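DinB-like domain-containing protein (Thermus thermophilus, PDB 2YQY) is of unknown function but adopts the four-helix bundle of the DinB superfamily and carries an exposed histidine triad. Local coordinates at residues A[57-60]-A[61-65]. Residues are numbered along the deposited sequence; the frame is centred on the assembly and turned at random.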
loop_
_atom_site.group_PDB
_atom_site.type_symbol
_atom_site.label_atom_id
_atom_site.label_comp_id
_atom_site.label_asym_id
_atom_site.label_seq_id
_atom_site.Cartn_x
_atom_site.Cartn_y
_atom_site.Cartn_z
ATOM N N VAL A 57 3.973 -3.932 -1.048
ATOM C CA VAL A 57 2.730 -4.371 -1.658
ATOM C C VAL A 57 2.264 -3.348 -2.708
ATOM O O VAL A 57 1.719 -3.744 -3.749
ATOM C CB VAL A 57 1.650 -4.706 -0.600
ATOM C CG1 VAL A 57 0.263 -4.925 -1.252
ATOM C CG2 VAL A 57 2.083 -5.973 0.239
ATOM N N GLU A 58 2.475 -2.058 -2.472
ATOM C CA GLU A 58 2.106 -1.051 -3.485
ATOM C C GLU A 58 3.011 -1.147 -4.699
ATOM O O GLU A 58 2.571 -0.982 -5.812
ATOM C CB GLU A 58 2.229 0.370 -2.954
ATOM C CG GLU A 58 1.272 0.641 -1.832
ATOM C CD GLU A 58 0.728 2.060 -1.786
ATOM O OE1 GLU A 58 1.353 3.013 -2.334
ATOM O OE2 GLU A 58 -0.330 2.205 -1.151
ATOM N N ASP A 59 4.287 -1.440 -4.471
ATOM C CA ASP A 59 5.207 -1.656 -5.589
ATOM C C ASP A 59 4.761 -2.843 -6.446
ATOM O O ASP A 59 4.683 -2.752 -7.658
ATOM C CB ASP A 59 6.642 -1.837 -5.097
ATOM C CG ASP A 59 7.607 -2.079 -6.230
ATOM O OD1 ASP A 59 8.099 -1.087 -6.797
ATOM O OD2 ASP A 59 7.868 -3.254 -6.570
ATOM N N SER A 60 4.444 -3.941 -5.772
ATOM C CA SER A 60 4.029 -5.181 -6.385
ATOM C C SER A 60 2.711 -4.939 -7.182
ATOM O O SER A 60 2.590 -5.313 -8.392
ATOM C CB SER A 60 3.852 -6.182 -5.247
ATOM O OG SER A 60 3.452 -7.408 -5.750
ATOM N N THR A 61 1.765 -4.244 -6.544
ATOM C CA THR A 61 0.476 -3.873 -7.202
ATOM C C THR A 61 0.693 -3.091 -8.479
ATOM O O THR A 61 0.068 -3.357 -9.539
ATOM C CB THR A 61 -0.397 -3.026 -6.251
ATOM O OG1 THR A 61 -0.655 -3.800 -5.070
ATOM C CG2 THR A 61 -1.753 -2.637 -6.938
ATOM N N ALA A 62 1.593 -2.113 -8.388
ATOM C CA ALA A 62 1.943 -1.291 -9.559
ATOM C C ALA A 62 2.483 -2.149 -10.710
ATOM O O ALA A 62 2.140 -1.930 -11.868
ATOM C CB ALA A 62 2.930 -0.239 -9.169
ATOM N N ARG A 63 3.321 -3.140 -10.405
ATOM C CA ARG A 63 3.817 -4.049 -11.454
ATOM C C ARG A 63 2.708 -4.936 -12.037
ATOM O O ARG A 63 2.734 -5.270 -13.215
ATOM C CB ARG A 63 4.941 -4.935 -10.901
ATOM C CG ARG A 63 6.109 -4.124 -10.376
ATOM C CD ARG A 63 7.273 -4.994 -9.848
ATOM N NE ARG A 63 8.135 -4.126 -9.063
ATOM C CZ ARG A 63 9.047 -3.316 -9.592
ATOM N NH1 ARG A 63 9.279 -3.328 -10.899
ATOM N NH2 ARG A 63 9.770 -2.524 -8.808
ATOM N N VAL A 64 1.754 -5.347 -11.207
ATOM C CA VAL A 64 0.602 -6.132 -11.694
ATOM C C VAL A 64 -0.185 -5.277 -12.651
ATOM O O VAL A 64 -0.553 -5.731 -13.757
ATOM C CB VAL A 64 -0.308 -6.641 -10.525
ATOM C CG1 VAL A 64 -1.643 -7.192 -11.090
ATOM C CG2 VAL A 64 0.434 -7.713 -9.680
ATOM N N LEU A 65 -0.440 -4.018 -12.253
ATOM C CA LEU A 65 -1.170 -3.118 -13.138
ATOM C C LEU A 65 -0.427 -2.924 -14.435
ATOM O O LEU A 65 -1.049 -2.836 -15.500
ATOM C CB LEU A 65 -1.420 -1.760 -12.462
ATOM C CG LEU A 65 -2.390 -1.757 -11.242
ATOM C CD1 LEU A 65 -2.551 -0.363 -10.592
ATOM C CD2 LEU A 65 -3.732 -2.300 -11.647
#
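D59 and R63, one turn apart on helix 47-71, form an i to i+4 salt bridge. R63 NE reaches D59 OD2 at 2.7 Å from the syn side, though tilted out of the carboxylate plane, and this oxygen lies at the guanidinium edge, near its plane. With the carboxylate and guanidinium planes 53° apart, R63 NH2 adds only weak, bent bonds to D59 OD1 and D59 OD2, both at 3.0 Å. D59 sends CG anti to its own N (chi1 179°) while the R63 chain runs extended from CG to NE, bringing the charges together beside the helix. With an alanine in place of D59 the carboxylate is gone, and the R63 guanidinium would probably be freer to turn, its charge lacking this mate while R66 lies close by as a like charge. Further round the helix, T61 OG1 folds back beside its own N (chi1 -59°) and donates to V57 O at 2.7 Å. T61 N bonds V57 O at 2.8 Å from the opposite face of the carbonyl plane, so two donors grip it. E58 turns to a salt bridge with R117. Within the bundle, D59, A62 and R63 touch F119 of helix 106-126, whereas T61, V64 and L65 pack on W148 of helix 145-149.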